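Local coordinates for protein acyl-coenzyme A oxidase acox-1.1 (Caenorhabditis elegans, PDB 5K3H) that catalyses the FAD-dependent desaturation of acyl-CoAs to (2E)-enoyl-CoAs, reducing oxygen to hydrogen peroxide, in the first step of peroxisomal beta-oxidation, at residues 301-306 with 353-358; 307-312 with 400-405; 336-341 with 602-607; 343-348 with 609-614. All coordinates share one frame; numbering follows the deposited sequence.

Contact 1 of 4, residues 301-306 with 353-358; sequences GQAIML and AFQFAG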
loop_
_atom_site.group_PDB
_atom_site.type_symbol
_atom_site.label_atom_id
_atom_site.label_comp_id
_atom_site.label_asym_id
_atom_site.label_seq_id
_atom_site.Cartn_x
_atom_site.Cartn_y
_atom_site.Cartn_z
ATOM N N GLY B 301 14.253 -10.860 6.259
ATOM C CA GLY B 301 12.867 -10.721 6.655
ATOM C C GLY B 301 12.004 -10.195 5.528
ATOM O O GLY B 301 10.879 -10.658 5.325
ATOM N N GLN B 302 12.526 -9.233 4.763
ATOM C CA GLN B 302 11.775 -8.668 3.646
ATOM C C GLN B 302 11.533 -9.712 2.558
ATOM O O GLN B 302 10.438 -9.776 1.986
ATOM C CB GLN B 302 12.530 -7.466 3.075
ATOM C CG GLN B 302 12.639 -6.236 4.002
ATOM C CD GLN B 302 11.309 -5.532 4.220
ATOM O OE1 GLN B 302 10.545 -5.334 3.283
ATOM N NE2 GLN B 302 11.031 -5.146 5.452
ATOM N N ALA B 303 12.539 -10.536 2.263
ATOM C CA ALA B 303 12.393 -11.552 1.226
ATOM C C ALA B 303 11.355 -12.585 1.617
ATOM O O ALA B 303 10.608 -13.083 0.764
ATOM C CB ALA B 303 13.745 -12.231 0.966
ATOM N N ILE B 304 11.315 -12.936 2.906
ATOM C CA ILE B 304 10.334 -13.887 3.413
ATOM C C ILE B 304 8.933 -13.301 3.329
ATOM O O ILE B 304 7.997 -13.967 2.870
ATOM C CB ILE B 304 10.730 -14.324 4.843
ATOM C CG1 ILE B 304 11.892 -15.333 4.747
ATOM C CG2 ILE B 304 9.549 -14.910 5.618
ATOM C CD1 ILE B 304 12.513 -15.738 6.014
ATOM N N MET B 305 8.768 -12.035 3.728
ATOM C CA MET B 305 7.455 -11.404 3.609
ATOM C C MET B 305 6.998 -11.368 2.166
ATOM O O MET B 305 5.837 -11.651 1.873
ATOM C CB MET B 305 7.480 -9.977 4.139
ATOM C CG MET B 305 8.067 -9.836 5.504
ATOM S SD MET B 305 6.851 -10.181 6.752
ATOM C CE MET B 305 6.908 -8.574 7.447
ATOM N N LEU B 306 7.887 -10.953 1.253
ATOM C CA LEU B 306 7.530 -10.923 -0.162
ATOM C C LEU B 306 7.151 -12.307 -0.623
ATOM O O LEU B 306 6.119 -12.494 -1.268
ATOM C CB LEU B 306 8.685 -10.340 -0.993
ATOM C CG LEU B 306 8.532 -10.072 -2.506
ATOM C CD1 LEU B 306 7.288 -9.301 -2.858
ATOM C CD2 LEU B 306 9.749 -9.339 -3.055
ATOM N N ALA B 353 16.387 -12.738 -5.240
ATOM C CA ALA B 353 17.474 -11.770 -5.355
ATOM C C ALA B 353 17.790 -11.134 -4.011
ATOM O O ALA B 353 18.961 -10.934 -3.679
ATOM C CB ALA B 353 17.128 -10.691 -6.385
ATOM N N PHE B 354 16.765 -10.809 -3.221
ATOM C CA PHE B 354 17.013 -10.206 -1.914
ATOM C C PHE B 354 17.649 -11.206 -0.961
ATOM O O PHE B 354 18.563 -10.860 -0.216
ATOM C CB PHE B 354 15.708 -9.682 -1.313
ATOM C CG PHE B 354 15.050 -8.596 -2.114
ATOM C CD1 PHE B 354 15.760 -7.863 -3.060
ATOM C CD2 PHE B 354 13.694 -8.338 -1.957
ATOM C CE1 PHE B 354 15.125 -6.872 -3.812
ATOM C CE2 PHE B 354 13.071 -7.353 -2.700
ATOM C CZ PHE B 354 13.787 -6.614 -3.618
ATOM N N GLN B 355 17.177 -12.456 -0.970
ATOM C CA GLN B 355 17.743 -13.479 -0.098
ATOM C C GLN B 355 19.217 -13.691 -0.402
ATOM O O GLN B 355 20.033 -13.852 0.505
ATOM C CB GLN B 355 16.953 -14.789 -0.266
ATOM C CG GLN B 355 17.396 -15.942 0.649
ATOM C CD GLN B 355 16.907 -15.770 2.108
ATOM O OE1 GLN B 355 16.424 -14.693 2.497
ATOM N NE2 GLN B 355 17.024 -16.837 2.908
ATOM N N PHE B 356 19.580 -13.689 -1.678
ATOM C CA PHE B 356 20.975 -13.883 -2.050
ATOM C C PHE B 356 21.823 -12.655 -1.738
ATOM O O PHE B 356 22.997 -12.804 -1.382
ATOM C CB PHE B 356 21.060 -14.275 -3.525
ATOM C CG PHE B 356 20.381 -15.580 -3.831
ATOM C CD1 PHE B 356 20.274 -16.566 -2.847
ATOM C CD2 PHE B 356 19.844 -15.828 -5.089
ATOM C CE1 PHE B 356 19.625 -17.782 -3.109
ATOM C CE2 PHE B 356 19.212 -17.030 -5.363
ATOM C CZ PHE B 356 19.103 -18.017 -4.378
ATOM N N ALA B 357 21.265 -11.444 -1.861
ATOM C CA ALA B 357 22.000 -10.235 -1.481
ATOM C C ALA B 357 22.234 -10.170 0.030
ATOM O O ALA B 357 23.327 -9.824 0.487
ATOM C CB ALA B 357 21.245 -8.994 -1.946
ATOM N N GLY B 358 21.216 -10.496 0.822
ATOM C CA GLY B 358 21.427 -10.601 2.248
ATOM C C GLY B 358 22.536 -11.576 2.595
ATOM O O GLY B 358 23.337 -11.323 3.502
#
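Phe354 and Ala303 meet where two helices run nearly antiparallel in a buried contact, their short axes 8.6 Å apart at an angle of 164°. The alpha carbons of this pair lie 5.7 Å apart, which brings the beta carbons together: Phe354 CB touches Ala303 CB at 3.9 Å. From there the phenylalanine can be followed outward. Its CG stands anti to the carbonyl carbon (chi1 -62°), and this torsion carries the ring along the helix interface to Leu306, one turn further along helix 300-319. On one side of the ring, short of its CZ tip, CE2 meets Leu306 CD2 at 3.9 Å; the leucine branch approaches obliquely, the two side chains crossing at about a right angle. Beyond the pair, the ring also packs on Gln397 and Thr398 of helix 382-408, so it fills the angle between three helices.

Gln355 closes the other flank of Ala303. With CG anti to its own backbone N (chi1 -177°) and the chain bent at chi2, its amide folds back toward the alanine, and OE1 comes to 3.9 Å from Ala303 CB. That oxygen is bonded to the hydroxyl of Thr300, while NE2 is held by the carbonyl of Ile34; Trp618 packs on both Ala303 and Gln355.

No hydrogen bond joins the two segments themselves. Their mutual hold is therefore van der Waals packing around a small alanine that permits close helix approach, while the buried glutamine amide has its polar needs met by Thr300 and Ile34.

Contact 2 of 4, residues 307-312 with 400-405; sequences SYALNI and EGIEQA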
loop_
_atom_site.group_PDB
_atom_site.type_symbol
_atom_site.label_atom_id
_atom_site.label_comp_id
_atom_site.label_asym_id
_atom_site.label_seq_id
_atom_site.Cartn_x
_atom_site.Cartn_y
_atom_site.Cartn_z
ATOM N N SER B 307 7.910 -13.305 -0.194
ATOM C CA SER B 307 7.596 -14.680 -0.563
ATOM C C SER B 307 6.286 -15.157 0.086
ATOM O O SER B 307 5.523 -15.898 -0.550
ATOM C CB SER B 307 8.777 -15.589 -0.204
ATOM O OG SER B 307 8.577 -16.914 -0.693
ATOM N N TYR B 308 5.981 -14.744 1.330
ATOM C CA TYR B 308 4.645 -15.013 1.869
ATOM C C TYR B 308 3.585 -14.576 0.881
ATOM O O TYR B 308 2.688 -15.353 0.528
ATOM C CB TYR B 308 4.376 -14.277 3.188
ATOM C CG TYR B 308 5.014 -14.808 4.441
ATOM C CD1 TYR B 308 5.511 -16.106 4.523
ATOM C CD2 TYR B 308 5.152 -13.978 5.554
ATOM C CE1 TYR B 308 6.118 -16.558 5.693
ATOM C CE2 TYR B 308 5.751 -14.426 6.723
ATOM C CZ TYR B 308 6.237 -15.709 6.782
ATOM O OH TYR B 308 6.836 -16.138 7.953
ATOM N N ALA B 309 3.661 -13.309 0.445
ATOM C CA ALA B 309 2.613 -12.751 -0.404
ATOM C C ALA B 309 2.547 -13.456 -1.753
ATOM O O ALA B 309 1.453 -13.714 -2.270
ATOM C CB ALA B 309 2.837 -11.252 -0.581
ATOM N N LEU B 310 3.700 -13.826 -2.317
ATOM C CA LEU B 310 3.682 -14.448 -3.638
ATOM C C LEU B 310 3.194 -15.890 -3.578
ATOM O O LEU B 310 2.476 -16.342 -4.481
ATOM C CB LEU B 310 5.072 -14.363 -4.268
ATOM C CG LEU B 310 5.483 -12.928 -4.629
ATOM C CD1 LEU B 310 6.994 -12.864 -4.812
ATOM C CD2 LEU B 310 4.763 -12.478 -5.869
ATOM N N ASN B 311 3.543 -16.627 -2.512
ATOM C CA ASN B 311 2.928 -17.934 -2.299
ATOM C C ASN B 311 1.403 -17.809 -2.322
ATOM O O ASN B 311 0.702 -18.597 -2.970
ATOM C CB ASN B 311 3.391 -18.517 -0.969
ATOM C CG ASN B 311 4.682 -19.335 -1.091
ATOM O OD1 ASN B 311 4.644 -20.530 -1.353
ATOM N ND2 ASN B 311 5.835 -18.681 -0.884
ATOM N N ILE B 312 0.870 -16.821 -1.613
ATOM C CA ILE B 312 -0.579 -16.665 -1.534
ATOM C C ILE B 312 -1.158 -16.334 -2.901
ATOM O O ILE B 312 -2.078 -17.009 -3.385
ATOM C CB ILE B 312 -0.942 -15.593 -0.489
ATOM C CG1 ILE B 312 -0.510 -16.061 0.906
ATOM C CG2 ILE B 312 -2.432 -15.220 -0.595
ATOM C CD1 ILE B 312 -0.287 -14.932 1.890
ATOM N N GLU B 400 6.219 -2.744 -2.977
ATOM C CA GLU B 400 5.664 -2.757 -4.333
ATOM C C GLU B 400 5.187 -4.155 -4.732
ATOM O O GLU B 400 4.066 -4.323 -5.228
ATOM C CB GLU B 400 6.724 -2.241 -5.307
ATOM C CG GLU B 400 6.393 -2.395 -6.791
ATOM C CD GLU B 400 7.590 -2.089 -7.738
ATOM O OE1 GLU B 400 8.633 -1.501 -7.287
ATOM O OE2 GLU B 400 7.473 -2.450 -8.951
ATOM N N GLY B 401 6.004 -5.183 -4.483
ATOM C CA GLY B 401 5.624 -6.527 -4.898
ATOM C C GLY B 401 4.480 -7.118 -4.096
ATOM O O GLY B 401 3.567 -7.722 -4.660
ATOM N N ILE B 402 4.475 -6.898 -2.782
ATOM C CA ILE B 402 3.381 -7.392 -1.949
ATOM C C ILE B 402 2.065 -6.765 -2.391
ATOM O O ILE B 402 1.017 -7.422 -2.399
ATOM C CB ILE B 402 3.663 -7.098 -0.461
ATOM C CG1 ILE B 402 4.894 -7.843 0.040
ATOM C CG2 ILE B 402 2.464 -7.506 0.390
ATOM C CD1 ILE B 402 5.337 -7.382 1.364
ATOM N N GLU B 403 2.099 -5.484 -2.782
ATOM C CA GLU B 403 0.890 -4.825 -3.272
ATOM C C GLU B 403 0.438 -5.397 -4.614
ATOM O O GLU B 403 -0.755 -5.668 -4.802
ATOM C CB GLU B 403 1.126 -3.320 -3.393
ATOM C CG GLU B 403 -0.133 -2.483 -3.538
ATOM C CD GLU B 403 -1.053 -2.545 -2.319
ATOM O OE1 GLU B 403 -0.536 -2.603 -1.171
ATOM O OE2 GLU B 403 -2.302 -2.549 -2.505
ATOM N N GLN B 404 1.374 -5.643 -5.540
ATOM C CA GLN B 404 1.011 -6.319 -6.785
ATOM C C GLN B 404 0.396 -7.680 -6.509
ATOM O O GLN B 404 -0.584 -8.067 -7.158
ATOM C CB GLN B 404 2.232 -6.454 -7.683
ATOM C CG GLN B 404 2.667 -5.137 -8.268
ATOM C CD GLN B 404 1.558 -4.459 -9.059
ATOM O OE1 GLN B 404 0.926 -5.067 -9.917
ATOM N NE2 GLN B 404 1.318 -3.192 -8.772
ATOM N N ALA B 405 0.948 -8.413 -5.532
ATOM C CA ALA B 405 0.394 -9.705 -5.124
ATOM C C ALA B 405 -1.023 -9.557 -4.564
ATOM O O ALA B 405 -1.904 -10.380 -4.851
ATOM C CB ALA B 405 1.311 -10.363 -4.092
#
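Within the C-alpha1 region of the acyl-CoA oxidase, helices 300-319 and 382-408 run side by side, and Ala309 and Ala405 mark where they touch. The short axes approach to 8.8 Å at 19°, a nearly parallel pairing. Ala309 CB points into the interface and sits between two residues one turn apart on the facing helix: CG2 of Ile402 lies 3.9 Å from Ala309 CB, and CB of Ala405 is also 3.9 Å from Ala309 CB. The isoleucine offers both branches, since its CG1 reaches the same methyl at 4.0 Å. Its CG1 is anti to the carbonyl carbon (chi1 -64°) and its CG2 anti to the backbone N, which sets both beside the Ala309 methyl.

This is helix-bundle packing of the acyl-CoA dehydrogenase and oxidase superfamily, made close here by small residues. Ala405 CB also lies 3.8 Å from Ala309 O, so the methyl rests against main chain as well as side chain. Leu310 adds a looser touch, its CD2 standing 4.4 Å from Ala405 CB.

Gln404, an ATP-binding residue, leads its side chain away from these methyls and packs on Arg343 and Phe347 of helix 338-367. Behind Ala309, Asn311 ND2 bonds to Ser307 O at 2.8 Å, nearly straight at 168° but from above the carbonyl plane; the backbone N of Asn311 reaches that oxygen from the opposite face, and ND2 also bonds to Leu615 O.

Contact 3 of 4, residues 336-341 with 602-607; sequences EYQTQQ and FYLQKI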
loop_
_atom_site.group_PDB
_atom_site.type_symbol
_atom_site.label_atom_id
_atom_site.label_comp_id
_atom_site.label_asym_id
_atom_site.label_seq_id
_atom_site.Cartn_x
_atom_site.Cartn_y
_atom_site.Cartn_z
ATOM N N GLU B 336 -2.896 -18.058 -16.231
ATOM C CA GLU B 336 -2.701 -18.178 -17.678
ATOM C C GLU B 336 -2.409 -16.833 -18.340
ATOM O O GLU B 336 -1.769 -16.807 -19.399
ATOM C CB GLU B 336 -3.974 -18.782 -18.297
ATOM C CG GLU B 336 -3.767 -19.830 -19.359
ATOM C CD GLU B 336 -2.947 -20.998 -18.866
ATOM O OE1 GLU B 336 -3.463 -21.793 -18.040
ATOM O OE2 GLU B 336 -1.765 -21.087 -19.288
ATOM N N TYR B 337 -2.834 -15.722 -17.728
ATOM C CA TYR B 337 -2.772 -14.414 -18.361
ATOM C C TYR B 337 -1.378 -13.807 -18.256
ATOM O O TYR B 337 -0.785 -13.782 -17.170
ATOM C CB TYR B 337 -3.776 -13.459 -17.714
ATOM C CG TYR B 337 -5.222 -13.847 -17.917
ATOM C CD1 TYR B 337 -5.758 -13.937 -19.201
ATOM C CD2 TYR B 337 -6.058 -14.122 -16.830
ATOM C CE1 TYR B 337 -7.084 -14.301 -19.421
ATOM C CE2 TYR B 337 -7.407 -14.494 -17.039
ATOM C CZ TYR B 337 -7.898 -14.570 -18.348
ATOM O OH TYR B 337 -9.195 -14.929 -18.578
ATOM N N GLN B 338 -0.862 -13.288 -19.387
ATOM C CA GLN B 338 0.434 -12.613 -19.368
ATOM C C GLN B 338 0.430 -11.485 -18.354
ATOM O O GLN B 338 1.422 -11.229 -17.657
ATOM C CB GLN B 338 0.754 -12.064 -20.751
ATOM C CG GLN B 338 2.157 -11.472 -20.844
ATOM C CD GLN B 338 2.391 -10.763 -22.149
ATOM O OE1 GLN B 338 1.797 -9.725 -22.423
ATOM N NE2 GLN B 338 3.241 -11.342 -22.985
ATOM N N THR B 339 -0.704 -10.821 -18.254
ATOM C CA THR B 339 -0.901 -9.710 -17.341
ATOM C C THR B 339 -0.738 -10.140 -15.889
ATOM O O THR B 339 -0.162 -9.400 -15.085
ATOM C CB THR B 339 -2.290 -9.142 -17.661
ATOM O OG1 THR B 339 -2.162 -7.920 -18.422
ATOM C CG2 THR B 339 -3.185 -9.033 -16.450
ATOM N N GLN B 340 -1.205 -11.345 -15.539
ATOM C CA GLN B 340 -1.042 -11.862 -14.174
ATOM C C GLN B 340 0.394 -12.322 -13.922
ATOM O O GLN B 340 0.977 -12.048 -12.861
ATOM C CB GLN B 340 -1.986 -13.037 -13.940
ATOM C CG GLN B 340 -2.129 -13.495 -12.493
ATOM C CD GLN B 340 -3.162 -12.696 -11.715
ATOM O OE1 GLN B 340 -3.492 -11.553 -12.058
ATOM N NE2 GLN B 340 -3.705 -13.309 -10.675
ATOM N N GLN B 341 0.978 -13.028 -14.893
ATOM C CA GLN B 341 2.362 -13.450 -14.765
ATOM C C GLN B 341 3.287 -12.245 -14.614
ATOM O O GLN B 341 4.215 -12.264 -13.794
ATOM C CB GLN B 341 2.745 -14.285 -15.988
ATOM C CG GLN B 341 1.861 -15.521 -16.166
ATOM C CD GLN B 341 2.275 -16.391 -17.345
ATOM O OE1 GLN B 341 3.257 -16.093 -18.039
ATOM N NE2 GLN B 341 1.549 -17.484 -17.563
ATOM N N PHE B 602 9.238 -13.683 -22.944
ATOM C CA PHE B 602 9.671 -15.069 -23.074
ATOM C C PHE B 602 9.907 -15.718 -21.712
ATOM O O PHE B 602 9.430 -16.826 -21.459
ATOM C CB PHE B 602 10.938 -15.169 -23.929
ATOM C CG PHE B 602 11.493 -16.576 -24.015
ATOM C CD1 PHE B 602 10.976 -17.488 -24.937
ATOM C CD2 PHE B 602 12.504 -16.996 -23.156
ATOM C CE1 PHE B 602 11.480 -18.778 -25.026
ATOM C CE2 PHE B 602 13.004 -18.292 -23.216
ATOM C CZ PHE B 602 12.500 -19.183 -24.153
ATOM N N TYR B 603 10.638 -15.050 -20.812
ATOM C CA TYR B 603 10.956 -15.710 -19.547
ATOM C C TYR B 603 9.761 -15.771 -18.597
ATOM O O TYR B 603 9.716 -16.668 -17.752
ATOM C CB TYR B 603 12.152 -15.044 -18.858
ATOM C CG TYR B 603 13.489 -15.503 -19.420
ATOM C CD1 TYR B 603 14.028 -16.721 -19.059
ATOM C CD2 TYR B 603 14.187 -14.720 -20.350
ATOM C CE1 TYR B 603 15.247 -17.143 -19.580
ATOM C CE2 TYR B 603 15.397 -15.133 -20.895
ATOM C CZ TYR B 603 15.930 -16.343 -20.503
ATOM O OH TYR B 603 17.146 -16.763 -21.031
ATOM N N LEU B 604 8.756 -14.910 -18.760
ATOM C CA LEU B 604 7.505 -15.138 -18.046
ATOM C C LEU B 604 6.973 -16.547 -18.331
ATOM O O LEU B 604 6.744 -17.342 -17.409
ATOM C CB LEU B 604 6.471 -14.093 -18.462
ATOM C CG LEU B 604 6.699 -12.648 -17.991
ATOM C CD1 LEU B 604 5.595 -11.694 -18.524
ATOM C CD2 LEU B 604 6.858 -12.584 -16.439
ATOM N N GLN B 605 6.827 -16.885 -19.615
ATOM C CA GLN B 605 6.367 -18.209 -20.021
ATOM C C GLN B 605 7.320 -19.310 -19.542
ATOM O O GLN B 605 6.886 -20.409 -19.166
ATOM C CB GLN B 605 6.231 -18.209 -21.553
ATOM C CG GLN B 605 6.336 -19.575 -22.273
ATOM C CD GLN B 605 7.798 -19.976 -22.589
ATOM O OE1 GLN B 605 8.652 -19.111 -22.836
ATOM N NE2 GLN B 605 8.078 -21.300 -22.594
ATOM N N LYS B 606 8.628 -19.032 -19.553
ATOM C CA LYS B 606 9.613 -20.023 -19.132
ATOM C C LYS B 606 9.522 -20.283 -17.634
ATOM O O LYS B 606 9.716 -21.423 -17.173
ATOM C CB LYS B 606 11.016 -19.546 -19.535
ATOM C CG LYS B 606 12.094 -20.597 -19.353
ATOM C CD LYS B 606 12.189 -21.431 -20.630
ATOM C CE LYS B 606 12.860 -22.752 -20.407
ATOM N NZ LYS B 606 13.954 -22.632 -19.428
ATOM N N ILE B 607 9.223 -19.239 -16.854
ATOM C CA ILE B 607 9.162 -19.371 -15.404
ATOM C C ILE B 607 7.890 -20.109 -14.982
ATOM O O ILE B 607 7.902 -20.870 -13.998
ATOM C CB ILE B 607 9.235 -17.968 -14.773
ATOM C CG1 ILE B 607 10.636 -17.354 -14.931
ATOM C CG2 ILE B 607 8.834 -18.013 -13.304
ATOM C CD1 ILE B 607 11.708 -18.100 -14.221
#
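The backbones of Gln341 and Leu604 come closest here, alpha carbon to alpha carbon 6.3 Å, where the first turn of helix 338-367 faces the middle of helix 590-616. Leu604 points at the facing segment and divides its branches between two glutamines. Its CD2 rests on main chain, 3.8 Å from Gln341 O, while CD1 reaches back to Gln338 and stands 4.2 Å from CG there. The Gln338 and Leu604 side chains cross at about a right angle, and it is the aliphatic CG of the glutamine that CD1 meets.

Gln341 approaches from the other flank. Its CG is anti to the carbonyl carbon (chi1 -59°) and the chain is extended beyond it, which lays the amide alongside the facing helix. There OE1 comes to 3.8 Å from Leu604 CB and to 4.0 Å from the backbone N of Gln605, with no hydrogen bond between the segments. NE2 of Gln341 turns instead to Leu335 O, in the loop before its own helix.

Gln338 bonds across to the second subunit: its OE1 accepts from the backbone N of Val529 of that subunit, and the backbone N of Gln338 donates to Asn525 OD1 of the same subunit. Leu604 meanwhile packs also on Leu569 of helix 557-577. The arrangement thus joins a helix of the C-terminal region to the helix start that carries Gln340 and Gln341, two residues of the FAD site shared between subunits, at the dimer interface of this acyl-CoA oxidase.

Contact 4 of 4, residues 343-348 with 609-614; sequences RLFPFI and PNAVSL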
loop_
_atom_site.group_PDB
_atom_site.type_symbol
_atom_site.label_atom_id
_atom_site.label_comp_id
_atom_site.label_asym_id
_atom_site.label_seq_id
_atom_site.Cartn_x
_atom_site.Cartn_y
_atom_site.Cartn_z
ATOM N N ARG B 343 2.717 -9.454 -13.238
ATOM C CA ARG B 343 2.614 -8.796 -11.943
ATOM C C ARG B 343 3.002 -9.710 -10.779
ATOM O O ARG B 343 2.986 -9.260 -9.626
ATOM C CB ARG B 343 1.189 -8.248 -11.752
ATOM C CG ARG B 343 0.196 -9.267 -11.226
ATOM C CD ARG B 343 -1.233 -8.823 -11.439
ATOM N NE ARG B 343 -1.440 -7.467 -10.984
ATOM C CZ ARG B 343 -2.627 -6.862 -10.942
ATOM N NH1 ARG B 343 -3.721 -7.514 -11.335
ATOM N NH2 ARG B 343 -2.712 -5.599 -10.512
ATOM N N LEU B 344 3.382 -10.962 -11.048
ATOM C CA LEU B 344 3.818 -11.896 -10.019
ATOM C C LEU B 344 5.258 -12.351 -10.208
ATOM O O LEU B 344 6.055 -12.256 -9.265
ATOM C CB LEU B 344 2.895 -13.141 -10.003
ATOM C CG LEU B 344 1.413 -13.089 -9.576
ATOM C CD1 LEU B 344 0.814 -14.431 -9.830
ATOM C CD2 LEU B 344 1.209 -12.687 -8.096
ATOM N N PHE B 345 5.614 -12.876 -11.396
ATOM C CA PHE B 345 6.876 -13.600 -11.560
ATOM C C PHE B 345 8.095 -12.697 -11.388
ATOM O O PHE B 345 9.114 -13.158 -10.860
ATOM C CB PHE B 345 6.961 -14.314 -12.912
ATOM C CG PHE B 345 5.893 -15.357 -13.137
ATOM C CD1 PHE B 345 5.091 -15.805 -12.095
ATOM C CD2 PHE B 345 5.635 -15.827 -14.430
ATOM C CE1 PHE B 345 4.087 -16.731 -12.327
ATOM C CE2 PHE B 345 4.648 -16.740 -14.665
ATOM C CZ PHE B 345 3.868 -17.199 -13.616
ATOM N N PRO B 346 8.077 -11.433 -11.826
ATOM C CA PRO B 346 9.247 -10.595 -11.566
ATOM C C PRO B 346 9.529 -10.399 -10.089
ATOM O O PRO B 346 10.670 -10.093 -9.729
ATOM C CB PRO B 346 8.898 -9.273 -12.272
ATOM C CG PRO B 346 7.942 -9.646 -13.355
ATOM C CD PRO B 346 7.116 -10.733 -12.712
ATOM N N PHE B 347 8.528 -10.545 -9.227
ATOM C CA PHE B 347 8.698 -10.393 -7.790
ATOM C C PHE B 347 9.094 -11.693 -7.117
ATOM O O PHE B 347 9.677 -11.662 -6.026
ATOM C CB PHE B 347 7.413 -9.840 -7.187
ATOM C CG PHE B 347 7.042 -8.505 -7.762
ATOM C CD1 PHE B 347 7.739 -7.364 -7.406
ATOM C CD2 PHE B 347 6.039 -8.400 -8.721
ATOM C CE1 PHE B 347 7.418 -6.150 -7.969
ATOM C CE2 PHE B 347 5.713 -7.166 -9.287
ATOM C CZ PHE B 347 6.400 -6.052 -8.909
ATOM N N ILE B 348 8.813 -12.832 -7.745
ATOM C CA ILE B 348 9.467 -14.051 -7.294
ATOM C C ILE B 348 10.967 -13.894 -7.453
ATOM O O ILE B 348 11.739 -14.164 -6.521
ATOM C CB ILE B 348 8.949 -15.277 -8.067
ATOM C CG1 ILE B 348 7.419 -15.350 -7.955
ATOM C CG2 ILE B 348 9.656 -16.534 -7.531
ATOM C CD1 ILE B 348 6.742 -16.490 -8.754
ATOM N N PRO B 609 5.909 -22.894 -15.503
ATOM C CA PRO B 609 5.816 -24.263 -14.955
ATOM C C PRO B 609 6.544 -24.436 -13.637
ATOM O O PRO B 609 6.241 -25.370 -12.883
ATOM C CB PRO B 609 6.467 -25.136 -16.037
ATOM C CG PRO B 609 6.646 -24.293 -17.206
ATOM C CD PRO B 609 6.584 -22.863 -16.813
ATOM N N ASN B 610 7.502 -23.572 -13.340
ATOM C CA ASN B 610 8.271 -23.664 -12.118
ATOM C C ASN B 610 7.814 -22.662 -11.078
ATOM O O ASN B 610 8.377 -22.640 -9.975
ATOM C CB ASN B 610 9.763 -23.451 -12.408
ATOM C CG ASN B 610 10.468 -24.729 -12.777
ATOM O OD1 ASN B 610 10.119 -25.819 -12.278
ATOM N ND2 ASN B 610 11.458 -24.623 -13.652
ATOM N N ALA B 611 6.838 -21.811 -11.414
ATOM C CA ALA B 611 6.536 -20.662 -10.553
ATOM C C ALA B 611 6.011 -21.107 -9.186
ATOM O O ALA B 611 6.476 -20.618 -8.150
ATOM C CB ALA B 611 5.560 -19.707 -11.245
ATOM N N VAL B 612 5.008 -21.997 -9.163
ATOM C CA VAL B 612 4.487 -22.498 -7.887
ATOM C C VAL B 612 5.573 -23.257 -7.120
ATOM O O VAL B 612 5.688 -23.129 -5.894
ATOM C CB VAL B 612 3.220 -23.359 -8.112
ATOM C CG1 VAL B 612 2.822 -24.084 -6.837
ATOM C CG2 VAL B 612 2.049 -22.481 -8.579
ATOM N N SER B 613 6.420 -24.020 -7.825
ATOM C CA SER B 613 7.450 -24.788 -7.130
ATOM C C SER B 613 8.528 -23.877 -6.554
ATOM O O SER B 613 9.018 -24.112 -5.442
ATOM C CB SER B 613 8.044 -25.831 -8.064
ATOM O OG SER B 613 7.029 -26.742 -8.487
ATOM N N LEU B 614 8.869 -22.801 -7.266
ATOM C CA LEU B 614 9.826 -21.824 -6.747
ATOM C C LEU B 614 9.359 -21.200 -5.442
ATOM O O LEU B 614 10.186 -20.870 -4.583
ATOM C CB LEU B 614 10.071 -20.709 -7.774
ATOM C CG LEU B 614 10.926 -21.079 -8.986
ATOM C CD1 LEU B 614 10.744 -20.055 -10.061
ATOM C CD2 LEU B 614 12.418 -21.220 -8.586
#
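Phe345 and Ala611 make the tightest of the apolar contacts that join these segments. CE1 of the ring lies 3.5 Å from Ala611 CB, and CZ follows at 3.8 Å from the same methyl, an oblique approach. The phenylalanine CG is anti to the carbonyl carbon (chi1 -61°), a torsion that swings the ring toward the other helix although its beta carbon does not head there directly. Ile348, one turn on, splits its branches: CD1 reaches Ala611 CB at 4.2 Å, while CG2 touches Leu614 CB, likewise at 4.2 Å. Ala611 is thus touched by both the aromatic and the aliphatic neighbour.

The helix geometry fits this side-chain-mediated contact. The short axes stay 11.0 Å apart and cross at 55°, with the alpha carbons of Phe345 and Ala611 7.1 Å from each other, so the larger residues of helix 338-367 must bridge the distance to the small one.

Hydrogen bonds come from residues beyond the two segments. Asn610 ND2 to Thr24 and Ser613 OG to Asn5 tie helix 590-616 to the N-terminal part of the chain. Arg343, an FAD-binding residue, packs on Gln404 and on Met438 of the second subunit.

Buried hydrocarbon surfaces thus hold the segments to each other, and the polar supplement comes just beyond them, where the hydroxyl of Tyr352, further along helix 338-367, donates to Leu614 O and joins the same two helices.

In the fold
Helix 338-367 runs through contacts 1, 3 and 4, meeting helix 590-616 in the last two and helix 300-319 in the first; contact 2 joins helix 300-319 to helix 382-408. Contacts 3 and 4 are close, centres about 9 Å apart, and join where Leu604 O lies 3.5 Å from Phe345 CE2. Contact 4 meets contact 2, their centres about 10 Å apart, through Phe347, whose CD1 is 3.4 Å from Gly401 CA. Contact 1 reaches contact 2 through Leu306 CD1, 3.7 Å from Ile402 N. This continuous packing carries FAD-binding Gln340, Gln341 and Arg343 and ATP-binding Gln404; contacts 1 and 3 stay about 11 Å apart at their nearest atoms.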